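Local atomic coordinates of uncharacterized protein (Enterococcus faecalis, PDB entry 3D3Y), a protein that is of unknown function but belongs to the M16 peptidase family, whose active members are zinc metallopeptidases and whose other members are inactive relatives. Residues V29-R34 / Q193-E198; G78-K81 / H86-N89; E38-R43 / Q169-F174; M50-L55 / F132-E137. All blocks are in the same frame, centred on the assembly; numbering follows the deposited sequence.

Interaction 1: V29-R34 / Q193-E198; sequences VRFNTR and QKMLAE
F31 takes the end of M195, present as selenomethionine, on one face of its ring. The methyl CE sits over the ring centre, 4.0 Å from the F31 centroid and 10° off the normal, a CH-pi contact, while SE lies obliquely to the ring in a Met-aromatic arrangement. M195 leaves its helix with CG anti to the backbone N (chi1 -174°); the straight part of the chain brings CG to 4.0 Å from F31 CD1, and the turn at chi3 then lays CE across the ring. L196 comes in differently: its CD1 reaches F31 CE1 at 4.0 Å, near the ring plane. This three-residue cluster is the packed part, and no hydrogen bond crosses it. The other side is looser: K194 and E198 lie exposed on the helix and pair with each other (K194 NZ to E198 OE1 3.2 Å). A 1,2-ethanediol, probably from the crystallisation liquor, lies near L196. Helix 185-198 thus covers the F31 face of strand 24-34, with M195 also touching F88 of strand 85-95 and R43 and L46 of helix 40-52, and L196 resting on helix 105-118.

Interaction 2: G78-K81 / H86-N89; sequences GVSK and HWFN
V79 overlaps the imidazole of H86, its CB 3.5 Å from H86 CE1 in an oblique approach. The two belong to a beta hairpin, strands 74-82 and 85-95, whose antiparallel pairing is in register from G78 with N89 to K81 with H86. G78-N89 and S80-W87 are hydrogen-bonded pairs, each with two backbone bonds; W87 N to S80 O, at 2.8 Å and 179° at the hydrogen, is almost straight. V79-F88 and K81-H86 are the non-hydrogen-bonded pairs. On their face V79 CG1 also touches F88 CD1 at 4.0 Å. H86, with CG anti to its own N (chi1 -169°), swings its ring back across the hairpin, placing S80 O 3.5 Å above one ring face, off centre. Both imidazole nitrogens are engaged, ND1 by R43 NE and NE2 by S173 O, which fixes the ring's rotation. The opposite face of the hairpin carries S80, W87 and N89. W87 NE1 bonds to Q85 and its ring meets Y376 edge to face, while S80 OG approaches W87 CE3 at 3.6 Å. The amide of N89 works at both ends: OD1 binds R30 NE, and ND2 reaches S80 OG in a weak hydrogen bond of 3.4 Å.

Interaction 3: E38-R43 / Q169-F174; sequences ETITKR and QKIPSF
I40 faces the 169-174 loop with both of its branches, each meeting something different. CG1 stands anti to the carbonyl carbon (chi1 -72°), which turns CG2 anti to the backbone N, and an extended chi2 of 161° carries CD1 out to the loop. There CD1 lies against I171, 3.8 Å from both CB and CG2 of that residue. The CG2 methyl points instead at the main chain that follows: it is 3.3 Å from P172 O and 3.4 Å from S173 O, a close fit of a methyl against two carbonyl oxygens, and it also grazes the backbone of F174. I171 answers I40 with its CG2 branch. Its other branch bends at chi2 (-65°) and leads CD1 away, while the CB atoms of S173 and F174 point away from the helix. From P172 to F174 the loop therefore meets I40 through its main chain, and no hydrogen bond crosses. On the helix side, K42 curls back so that NZ donates to E38 O at 2.9 Å, while the same ammonium forms a salt bridge with E183. The loop 169-174, which follows helix 150-162 and precedes helix 177-182, packs on the start of helix 40-52. K81 NZ donates to I171 O and H86 NE2 to S173 O, which ties the loop to the hairpin 74-82/85-95; T41 rests on A179 and L180 of helix 177-182, and R43 reaches D199 and Y191 on the side of helix 185-198.

Interaction 4: M50-L55 / F132-E137; sequences METNSL and FQREKE
T52 and E135 bring the backbones nearest, with 8.4 Å between their CA atoms. T52 is still helical, at the end of helix 40-52; N53 breaks away with an extended backbone, while 132-137 stays regular within helix 129-148. The gap is therefore bridged by side chains. R134, bent at chi3 (37°), turns its guanidinium toward T52, and NH2 donates to T52 OG1 at 3.2 Å with 148° at the hydrogen, the oxygen lying close to the guanidinium plane. The same NH2 forms a salt bridge to E135 OE2 at 2.8 Å, so one nitrogen ties the hydroxyl and the carboxylate together. E135 and T52 come from opposite directions: OE2 approaches T52 OG1 to 3.5 Å, and E135 CG packs on T52 CG2 at 4.0 Å. N53 ND2 sits at the guanidinium edge, its amide turned 77° from that plane; N53 OD1 is held by N121 and ND2 by T131. A water lies 3.2 Å from T52 OG1 and weakly accepts from R134 NH1. E135 also rests on S48 and L49 of helix 40-52. Helices 40-52 and 129-148 probably correspond to the pair that, in active M16 peptidases, carries the zinc-binding HxxEH motif and a distal glutamate; helix 40-52 has no histidine, so the arrangement is consistent with the M16 scaffold without that motif.

Overall arrangement
The four contacts belong to one half of the chain, around the sheet that includes strands 24-34, 85-95 and 74-82. Interactions 1 and 2, their centres 10 Å apart, share that sheet, strands 24-34 and 85-95 being neighbours in it. Interactions 3 and 4 sit on helix 40-52, at its start and end, about 18 Å apart between centres. Interaction 2 is about 10 Å from interaction 3 between centres. Interaction 1 closes the longest loop; interaction 3 is nested inside it, then interaction 4, with interaction 2 innermost. R43 touches residues of interactions 1 and 2, and T52 at the far end meets helix 129-148, consistent with helix 40-52 joining sheet, loop and helix 129-148 in one M16-like half.

Interaction 1: V29-R34 / Q193-E198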
loop_
_atom_site.group_PDB
_atom_site.type_symbol
_atom_site.label_atom_id
_atom_site.label_comp_id
_atom_site.label_asym_id
_atom_site.label_seq_id
_atom_site.Cartn_x
_atom_site.Cartn_y
_atom_site.Cartn_z
ATOM N N VAL A 29 -10.327 9.680 -6.462
ATOM C CA VAL A 29 -9.490 10.860 -6.567
ATOM C C VAL A 29 -8.198 10.578 -5.791
ATOM O O VAL A 29 -8.236 10.356 -4.552
ATOM C CB VAL A 29 -10.178 12.096 -6.012
ATOM C CG1 VAL A 29 -9.334 13.355 -6.314
ATOM C CG2 VAL A 29 -11.597 12.226 -6.605
ATOM N N ARG A 30 -7.076 10.541 -6.516
ATOM C CA ARG A 30 -5.810 10.180 -5.880
ATOM C C ARG A 30 -4.810 11.342 -5.902
ATOM O O ARG A 30 -4.406 11.824 -6.987
ATOM C CB ARG A 30 -5.235 8.880 -6.464
ATOM C CG ARG A 30 -3.878 8.471 -5.845
ATOM C CD ARG A 30 -3.511 6.985 -6.086
ATOM N NE ARG A 30 -4.365 6.069 -5.332
ATOM C CZ ARG A 30 -4.602 4.800 -5.674
ATOM N NH1 ARG A 30 -4.053 4.265 -6.775
ATOM N NH2 ARG A 30 -5.383 4.053 -4.894
ATOM N N PHE A 31 -4.488 11.845 -4.710
ATOM C CA PHE A 31 -3.445 12.875 -4.551
ATOM C C PHE A 31 -2.090 12.197 -4.330
ATOM O O PHE A 31 -1.940 11.336 -3.474
ATOM C CB PHE A 31 -3.733 13.801 -3.369
ATOM C CG PHE A 31 -5.004 14.607 -3.502
ATOM C CD1 PHE A 31 -4.941 15.990 -3.722
ATOM C CD2 PHE A 31 -6.252 13.991 -3.397
ATOM C CE1 PHE A 31 -6.102 16.748 -3.849
ATOM C CE2 PHE A 31 -7.412 14.737 -3.492
ATOM C CZ PHE A 31 -7.322 16.134 -3.725
ATOM N N ASN A 32 -1.102 12.572 -5.124
ATOM C CA ASN A 32 0.168 11.859 -5.151
ATOM C C ASN A 32 1.256 12.838 -4.749
ATOM O O ASN A 32 1.308 13.952 -5.287
ATOM C CB ASN A 32 0.389 11.316 -6.572
ATOM C CG ASN A 32 1.557 10.320 -6.676
ATOM O OD1 ASN A 32 2.722 10.637 -6.362
ATOM N ND2 ASN A 32 1.243 9.116 -7.138
ATOM N N THR A 33 2.111 12.434 -3.805
ATOM C CA THR A 33 3.241 13.265 -3.355
ATOM C C THR A 33 4.455 12.379 -3.068
ATOM O O THR A 33 4.314 11.165 -2.902
ATOM C CB THR A 33 2.875 14.101 -2.095
ATOM O OG1 THR A 33 3.807 15.184 -1.956
ATOM C CG2 THR A 33 2.898 13.227 -0.819
ATOM N N ARG A 34 5.639 12.974 -3.014
ATOM C CA ARG A 34 6.833 12.247 -2.538
ATOM C C ARG A 34 6.644 11.767 -1.086
ATOM O O ARG A 34 6.133 12.506 -0.241
ATOM C CB ARG A 34 8.086 13.142 -2.664
ATOM C CG ARG A 34 9.422 12.462 -2.327
ATOM C CD ARG A 34 10.617 13.475 -2.344
ATOM N NE ARG A 34 10.585 14.307 -1.134
ATOM C CZ ARG A 34 10.963 13.892 0.080
ATOM N NH1 ARG A 34 11.434 12.663 0.261
ATOM N NH2 ARG A 34 10.885 14.711 1.125
ATOM N N GLN A 193 -4.244 22.851 2.781
ATOM C CA GLN A 193 -4.059 23.859 1.730
ATOM C C GLN A 193 -2.877 23.536 0.834
ATOM O O GLN A 193 -2.930 23.748 -0.373
ATOM C CB GLN A 193 -3.885 25.246 2.348
ATOM C CG GLN A 193 -5.225 25.851 2.698
ATOM C CD GLN A 193 -5.101 27.020 3.638
ATOM O OE1 GLN A 193 -4.701 28.127 3.234
ATOM N NE2 GLN A 193 -5.465 26.794 4.914
ATOM N N LYS A 194 -1.801 23.042 1.438
ATOM C CA LYS A 194 -0.593 22.655 0.685
ATOM C C LYS A 194 -0.827 21.406 -0.199
ATOM O O LYS A 194 -0.487 21.414 -1.374
ATOM C CB LYS A 194 0.604 22.452 1.636
ATOM C CG LYS A 194 1.885 22.004 0.921
ATOM C CD LYS A 194 3.040 21.614 1.868
ATOM C CE LYS A 194 4.393 21.780 1.161
ATOM N NZ LYS A 194 4.782 23.212 0.953
HETATM N N MSE A 195 -1.448 20.357 0.358
HETATM C CA MSE A 195 -1.830 19.200 -0.451
HETATM C C MSE A 195 -2.705 19.616 -1.645
HETATM O O MSE A 195 -2.428 19.237 -2.781
HETATM C CB MSE A 195 -2.541 18.131 0.359
HETATM C CG MSE A 195 -2.800 16.866 -0.496
HETATM SE SE MSE A 195 -3.679 15.471 0.477
HETATM C CE MSE A 195 -5.462 16.144 0.269
ATOM N N LEU A 196 -3.722 20.443 -1.393
ATOM C CA LEU A 196 -4.659 20.804 -2.446
ATOM C C LEU A 196 -3.950 21.579 -3.561
ATOM O O LEU A 196 -4.222 21.345 -4.729
ATOM C CB LEU A 196 -5.889 21.557 -1.892
ATOM C CG LEU A 196 -7.128 21.661 -2.822
ATOM C CD1 LEU A 196 -7.714 20.321 -3.280
ATOM C CD2 LEU A 196 -8.251 22.568 -2.269
ATOM N N ALA A 197 -3.018 22.451 -3.190
ATOM C CA ALA A 197 -2.287 23.257 -4.164
ATOM C C ALA A 197 -1.133 22.550 -4.892
ATOM O O ALA A 197 -0.805 22.927 -5.998
ATOM C CB ALA A 197 -1.811 24.542 -3.509
ATOM N N GLU A 198 -0.532 21.524 -4.281
ATOM C CA GLU A 198 0.765 20.972 -4.749
ATOM C C GLU A 198 0.784 19.522 -5.299
ATOM O O GLU A 198 1.639 19.182 -6.119
ATOM C CB GLU A 198 1.842 21.125 -3.650
ATOM C CG GLU A 198 1.885 22.527 -3.031
ATOM C CD GLU A 198 3.170 22.838 -2.261
ATOM O OE1 GLU A 198 3.889 21.910 -1.816
ATOM O OE2 GLU A 198 3.438 24.035 -2.089
#

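Interaction 2: G78-K81 / H86-N89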
loop_
_atom_site.group_PDB
_atom_site.type_symbol
_atom_site.label_atom_id
_atom_site.label_comp_id
_atom_site.label_asym_id
_atom_site.label_seq_id
_atom_site.Cartn_x
_atom_site.Cartn_y
_atom_site.Cartn_z
ATOM N N GLY A 78 -8.603 7.125 2.545
ATOM C CA GLY A 78 -7.460 6.549 3.285
ATOM C C GLY A 78 -6.134 6.911 2.601
ATOM O O GLY A 78 -6.110 7.699 1.671
ATOM N N VAL A 79 -5.035 6.312 3.067
ATOM C CA VAL A 79 -3.732 6.597 2.530
ATOM C C VAL A 79 -2.988 5.307 2.327
ATOM O O VAL A 79 -3.290 4.284 2.973
ATOM C CB VAL A 79 -2.887 7.530 3.453
ATOM C CG1 VAL A 79 -3.532 8.894 3.572
ATOM C CG2 VAL A 79 -2.709 6.906 4.845
ATOM N N SER A 80 -2.019 5.351 1.417
ATOM C CA SER A 80 -1.107 4.225 1.263
ATOM C C SER A 80 0.258 4.706 0.791
ATOM O O SER A 80 0.448 5.881 0.473
ATOM C CB SER A 80 -1.690 3.149 0.327
ATOM O OG SER A 80 -2.072 3.726 -0.895
ATOM N N LYS A 81 1.220 3.794 0.773
ATOM C CA LYS A 81 2.600 4.149 0.483
ATOM C C LYS A 81 2.967 3.227 -0.646
ATOM O O LYS A 81 2.621 2.065 -0.589
ATOM C CB LYS A 81 3.430 3.838 1.739
ATOM C CG LYS A 81 4.927 3.790 1.604
ATOM C CD LYS A 81 5.515 3.845 3.040
ATOM C CE LYS A 81 6.865 3.193 3.116
ATOM N NZ LYS A 81 7.353 3.088 4.535
ATOM N N HIS A 86 3.557 8.665 -1.625
ATOM C CA HIS A 86 2.543 8.474 -0.602
ATOM C C HIS A 86 1.244 8.971 -1.256
ATOM O O HIS A 86 1.206 10.061 -1.889
ATOM C CB HIS A 86 2.894 9.254 0.694
ATOM C CG HIS A 86 2.036 8.884 1.870
ATOM N ND1 HIS A 86 0.864 9.540 2.175
ATOM C CD2 HIS A 86 2.169 7.903 2.794
ATOM C CE1 HIS A 86 0.313 8.985 3.245
ATOM N NE2 HIS A 86 1.088 7.985 3.641
ATOM N N TRP A 87 0.210 8.140 -1.166
ATOM C CA TRP A 87 -1.030 8.361 -1.892
ATOM C C TRP A 87 -2.149 8.685 -0.889
ATOM O O TRP A 87 -2.288 8.017 0.124
ATOM C CB TRP A 87 -1.411 7.072 -2.663
ATOM C CG TRP A 87 -0.429 6.562 -3.737
ATOM C CD1 TRP A 87 0.666 7.215 -4.269
ATOM C CD2 TRP A 87 -0.545 5.329 -4.450
ATOM N NE1 TRP A 87 1.263 6.416 -5.254
ATOM C CE2 TRP A 87 0.529 5.262 -5.379
ATOM C CE3 TRP A 87 -1.469 4.259 -4.394
ATOM C CZ2 TRP A 87 0.708 4.169 -6.243
ATOM C CZ3 TRP A 87 -1.283 3.152 -5.262
ATOM C CH2 TRP A 87 -0.196 3.122 -6.166
ATOM N N PHE A 88 -2.981 9.674 -1.217
ATOM C CA PHE A 88 -4.142 10.069 -0.410
ATOM C C PHE A 88 -5.329 9.808 -1.331
ATOM O O PHE A 88 -5.418 10.382 -2.415
ATOM C CB PHE A 88 -4.012 11.530 -0.035
ATOM C CG PHE A 88 -5.143 12.091 0.789
ATOM C CD1 PHE A 88 -4.953 12.342 2.153
ATOM C CD2 PHE A 88 -6.369 12.455 0.195
ATOM C CE1 PHE A 88 -5.965 12.937 2.914
ATOM C CE2 PHE A 88 -7.410 13.035 0.949
ATOM C CZ PHE A 88 -7.207 13.267 2.330
ATOM N N ASN A 89 -6.214 8.911 -0.901
ATOM C CA ASN A 89 -7.168 8.259 -1.809
ATOM C C ASN A 89 -8.613 8.479 -1.398
ATOM O O ASN A 89 -9.033 7.995 -0.348
ATOM C CB ASN A 89 -6.923 6.741 -1.765
ATOM C CG ASN A 89 -5.462 6.363 -1.966
ATOM O OD1 ASN A 89 -4.860 6.753 -2.953
ATOM N ND2 ASN A 89 -4.899 5.586 -1.033
#

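Interaction 3: E38-R43 / Q169-F174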
loop_
_atom_site.group_PDB
_atom_site.type_symbol
_atom_site.label_atom_id
_atom_site.label_comp_id
_atom_site.label_asym_id
_atom_site.label_seq_id
_atom_site.Cartn_x
_atom_site.Cartn_y
_atom_site.Cartn_z
ATOM N N GLU A 38 7.868 14.551 6.901
ATOM C CA GLU A 38 7.207 15.792 7.355
ATOM C C GLU A 38 5.684 15.804 7.125
ATOM O O GLU A 38 4.987 16.581 7.765
ATOM C CB GLU A 38 7.876 17.052 6.758
ATOM C CG GLU A 38 9.369 17.178 7.163
ATOM C CD GLU A 38 10.130 18.334 6.486
ATOM O OE1 GLU A 38 9.544 19.078 5.638
ATOM O OE2 GLU A 38 11.346 18.492 6.799
ATOM N N THR A 39 5.180 14.973 6.198
ATOM C CA THR A 39 3.757 15.016 5.829
ATOM C C THR A 39 3.008 13.679 5.905
ATOM O O THR A 39 1.818 13.653 5.685
ATOM C CB THR A 39 3.522 15.554 4.411
ATOM O OG1 THR A 39 4.070 14.637 3.455
ATOM C CG2 THR A 39 4.140 16.994 4.238
ATOM N N ILE A 40 3.686 12.578 6.212
ATOM C CA ILE A 40 2.999 11.262 6.248
ATOM C C ILE A 40 1.873 11.221 7.276
ATOM O O ILE A 40 0.751 10.819 6.972
ATOM C CB ILE A 40 3.999 10.105 6.484
ATOM C CG1 ILE A 40 4.839 9.870 5.221
ATOM C CG2 ILE A 40 3.288 8.780 6.863
ATOM C CD1 ILE A 40 6.165 9.068 5.479
ATOM N N THR A 41 2.188 11.598 8.507
ATOM C CA THR A 41 1.204 11.587 9.574
ATOM C C THR A 41 0.129 12.655 9.333
ATOM O O THR A 41 -1.056 12.441 9.638
ATOM C CB THR A 41 1.874 11.845 10.975
ATOM O OG1 THR A 41 2.824 10.816 11.246
ATOM C CG2 THR A 41 0.799 11.859 12.083
ATOM N N LYS A 42 0.536 13.790 8.771
ATOM C CA LYS A 42 -0.423 14.843 8.404
ATOM C C LYS A 42 -1.429 14.313 7.381
ATOM O O LYS A 42 -2.640 14.481 7.548
ATOM C CB LYS A 42 0.314 16.057 7.830
ATOM C CG LYS A 42 0.986 16.926 8.913
ATOM C CD LYS A 42 1.758 18.044 8.272
ATOM C CE LYS A 42 2.428 18.943 9.331
ATOM N NZ LYS A 42 3.653 18.215 9.770
ATOM N N ARG A 43 -0.933 13.666 6.331
ATOM C CA ARG A 43 -1.824 13.066 5.328
ATOM C C ARG A 43 -2.742 12.030 5.955
ATOM O O ARG A 43 -3.944 11.982 5.663
ATOM C CB ARG A 43 -1.005 12.454 4.185
ATOM C CG ARG A 43 -0.343 13.531 3.349
ATOM C CD ARG A 43 0.730 13.007 2.397
ATOM N NE ARG A 43 0.226 12.284 1.206
ATOM C CZ ARG A 43 -0.261 12.860 0.107
ATOM N NH1 ARG A 43 -0.429 14.183 0.052
ATOM N NH2 ARG A 43 -0.637 12.104 -0.936
ATOM N N GLN A 169 11.710 6.707 4.429
ATOM C CA GLN A 169 11.302 5.316 4.202
ATOM C C GLN A 169 11.195 4.503 5.484
ATOM O O GLN A 169 10.577 3.447 5.487
ATOM C CB GLN A 169 12.249 4.617 3.239
ATOM C CG GLN A 169 12.111 5.086 1.808
ATOM C CD GLN A 169 10.855 4.550 1.112
ATOM O OE1 GLN A 169 10.164 3.682 1.622
ATOM N NE2 GLN A 169 10.564 5.086 -0.041
ATOM N N LYS A 170 11.818 4.991 6.562
ATOM C CA LYS A 170 11.706 4.332 7.869
ATOM C C LYS A 170 10.342 4.533 8.558
ATOM O O LYS A 170 10.040 3.893 9.572
ATOM C CB LYS A 170 12.885 4.720 8.774
ATOM C CG LYS A 170 13.024 6.182 9.054
ATOM C CD LYS A 170 13.986 6.447 10.216
ATOM C CE LYS A 170 15.429 6.319 9.794
ATOM N NZ LYS A 170 16.341 6.597 10.957
ATOM N N ILE A 171 9.494 5.362 7.956
ATOM C CA ILE A 171 8.156 5.668 8.466
ATOM C C ILE A 171 7.085 4.860 7.716
ATOM O O ILE A 171 7.055 4.887 6.463
ATOM C CB ILE A 171 7.857 7.188 8.268
ATOM C CG1 ILE A 171 9.031 8.053 8.737
ATOM C CG2 ILE A 171 6.517 7.620 8.923
ATOM C CD1 ILE A 171 9.340 8.010 10.249
ATOM N N PRO A 172 6.165 4.200 8.469
ATOM C CA PRO A 172 5.035 3.498 7.850
ATOM C C PRO A 172 4.059 4.453 7.174
ATOM O O PRO A 172 4.031 5.652 7.470
ATOM C CB PRO A 172 4.339 2.804 9.021
ATOM C CG PRO A 172 5.038 3.216 10.238
ATOM C CD PRO A 172 6.183 4.084 9.943
ATOM N N SER A 173 3.264 3.917 6.260
ATOM C CA SER A 173 2.316 4.718 5.510
ATOM C C SER A 173 1.358 5.546 6.386
ATOM O O SER A 173 0.842 6.553 5.918
ATOM C CB SER A 173 1.512 3.799 4.588
ATOM O OG SER A 173 0.529 3.089 5.296
ATOM N N PHE A 174 1.104 5.095 7.628
ATOM C CA PHE A 174 0.129 5.722 8.522
ATOM C C PHE A 174 0.773 6.579 9.603
ATOM O O PHE A 174 0.082 7.059 10.511
ATOM C CB PHE A 174 -0.783 4.658 9.161
ATOM C CG PHE A 174 -0.043 3.405 9.587
ATOM C CD1 PHE A 174 0.911 3.437 10.601
ATOM C CD2 PHE A 174 -0.297 2.190 8.949
ATOM C CE1 PHE A 174 1.622 2.241 10.979
ATOM C CE2 PHE A 174 0.386 1.012 9.320
ATOM C CZ PHE A 174 1.348 1.036 10.331
#

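Interaction 4: M50-L55 / F132-E137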
loop_
_atom_site.group_PDB
_atom_site.type_symbol
_atom_site.label_atom_id
_atom_site.label_comp_id
_atom_site.label_asym_id
_atom_site.label_seq_id
_atom_site.Cartn_x
_atom_site.Cartn_y
_atom_site.Cartn_z
HETATM N N MSE A 50 -11.196 14.657 6.638
HETATM C CA MSE A 50 -11.994 15.002 5.462
HETATM C C MSE A 50 -13.126 14.006 5.211
HETATM O O MSE A 50 -14.101 14.324 4.525
HETATM C CB MSE A 50 -11.098 15.154 4.240
HETATM C CG MSE A 50 -10.155 16.362 4.421
HETATM SE SE MSE A 50 -9.031 16.526 2.857
HETATM C CE MSE A 50 -10.398 16.674 1.470
ATOM N N GLU A 51 -13.010 12.816 5.799
ATOM C CA GLU A 51 -14.009 11.757 5.643
ATOM C C GLU A 51 -15.185 11.895 6.621
ATOM O O GLU A 51 -16.327 11.573 6.271
ATOM C CB GLU A 51 -13.314 10.404 5.884
ATOM C CG GLU A 51 -14.186 9.193 5.751
ATOM C CD GLU A 51 -13.414 7.918 6.114
ATOM O OE1 GLU A 51 -13.069 7.756 7.299
ATOM O OE2 GLU A 51 -13.124 7.109 5.214
ATOM N N THR A 52 -14.898 12.338 7.848
ATOM C CA THR A 52 -15.860 12.258 8.945
ATOM C C THR A 52 -16.996 13.281 8.806
ATOM O O THR A 52 -18.153 12.977 9.120
ATOM C CB THR A 52 -15.154 12.361 10.301
ATOM O OG1 THR A 52 -16.101 12.195 11.368
ATOM C CG2 THR A 52 -14.426 13.699 10.472
ATOM N N ASN A 53 -16.644 14.488 8.345
ATOM C CA ASN A 53 -17.607 15.564 8.104
ATOM C C ASN A 53 -16.965 16.627 7.230
ATOM O O ASN A 53 -15.749 16.570 6.966
ATOM C CB ASN A 53 -18.213 16.127 9.422
ATOM C CG ASN A 53 -17.179 16.765 10.345
ATOM O OD1 ASN A 53 -16.358 17.563 9.900
ATOM N ND2 ASN A 53 -17.246 16.436 11.664
ATOM N N SER A 54 -17.769 17.582 6.761
ATOM C CA SER A 54 -17.244 18.696 5.971
ATOM C C SER A 54 -17.973 19.968 6.403
ATOM O O SER A 54 -18.880 19.913 7.232
ATOM C CB SER A 54 -17.407 18.426 4.463
ATOM O OG SER A 54 -18.772 18.508 4.065
ATOM N N LEU A 55 -17.605 21.100 5.823
ATOM C CA LEU A 55 -18.235 22.381 6.205
ATOM C C LEU A 55 -19.769 22.324 6.141
ATOM O O LEU A 55 -20.462 22.822 7.041
ATOM C CB LEU A 55 -17.757 23.492 5.284
ATOM C CG LEU A 55 -18.156 24.901 5.690
ATOM C CD1 LEU A 55 -17.416 25.298 6.978
ATOM C CD2 LEU A 55 -17.869 25.865 4.534
ATOM N N PHE A 132 -11.531 17.745 15.273
ATOM C CA PHE A 132 -10.101 17.521 15.229
ATOM C C PHE A 132 -9.620 16.653 16.394
ATOM O O PHE A 132 -8.862 15.708 16.223
ATOM C CB PHE A 132 -9.301 18.848 15.253
ATOM C CG PHE A 132 -7.838 18.599 15.216
ATOM C CD1 PHE A 132 -7.236 18.282 14.001
ATOM C CD2 PHE A 132 -7.084 18.532 16.409
ATOM C CE1 PHE A 132 -5.891 17.973 13.942
ATOM C CE2 PHE A 132 -5.719 18.218 16.365
ATOM C CZ PHE A 132 -5.133 17.934 15.128
ATOM N N GLN A 133 -10.018 17.013 17.602
ATOM C CA GLN A 133 -9.573 16.263 18.768
ATOM C C GLN A 133 -10.044 14.804 18.737
ATOM O O GLN A 133 -9.259 13.894 19.037
ATOM C CB GLN A 133 -10.054 16.982 20.017
ATOM C CG GLN A 133 -9.992 16.227 21.336
ATOM C CD GLN A 133 -11.185 16.620 22.180
ATOM O OE1 GLN A 133 -12.331 16.227 21.870
ATOM N NE2 GLN A 133 -10.952 17.443 23.208
ATOM N N ARG A 134 -11.311 14.585 18.369
ATOM C CA ARG A 134 -11.850 13.240 18.203
ATOM C C ARG A 134 -11.024 12.406 17.222
ATOM O O ARG A 134 -10.656 11.262 17.541
ATOM C CB ARG A 134 -13.307 13.283 17.748
ATOM C CG ARG A 134 -13.881 11.883 17.365
ATOM C CD ARG A 134 -15.425 11.866 17.285
ATOM N NE ARG A 134 -15.999 13.110 16.729
ATOM C CZ ARG A 134 -16.066 13.423 15.432
ATOM N NH1 ARG A 134 -16.612 14.581 15.065
ATOM N NH2 ARG A 134 -15.597 12.597 14.498
ATOM N N GLU A 135 -10.734 12.959 16.041
ATOM C CA GLU A 135 -9.991 12.194 15.012
ATOM C C GLU A 135 -8.527 11.957 15.382
ATOM O O GLU A 135 -7.948 10.909 15.051
ATOM C CB GLU A 135 -10.072 12.870 13.633
ATOM C CG GLU A 135 -11.471 12.845 12.985
ATOM C CD GLU A 135 -12.132 11.482 13.087
ATOM O OE1 GLU A 135 -11.451 10.466 12.877
ATOM O OE2 GLU A 135 -13.335 11.416 13.416
ATOM N N LYS A 136 -7.933 12.933 16.066
ATOM C CA LYS A 136 -6.567 12.793 16.571
ATOM C C LYS A 136 -6.499 11.630 17.600
ATOM O O LYS A 136 -5.631 10.753 17.500
ATOM C CB LYS A 136 -6.085 14.094 17.195
ATOM C CG LYS A 136 -4.601 14.037 17.639
ATOM C CD LYS A 136 -4.073 15.402 18.127
ATOM C CE LYS A 136 -2.626 15.268 18.623
ATOM N NZ LYS A 136 -2.061 16.617 19.064
ATOM N N GLU A 137 -7.408 11.654 18.573
ATOM C CA GLU A 137 -7.555 10.579 19.553
ATOM C C GLU A 137 -7.807 9.223 18.870
ATOM O O GLU A 137 -7.213 8.230 19.292
ATOM C CB GLU A 137 -8.702 10.893 20.519
ATOM C CG GLU A 137 -8.406 12.015 21.505
ATOM C CD GLU A 137 -9.627 12.463 22.324
ATOM O OE1 GLU A 137 -10.767 11.999 22.071
ATOM O OE2 GLU A 137 -9.438 13.311 23.215
HETATM O O HOH W 1 -18.259 14.260 12.418
#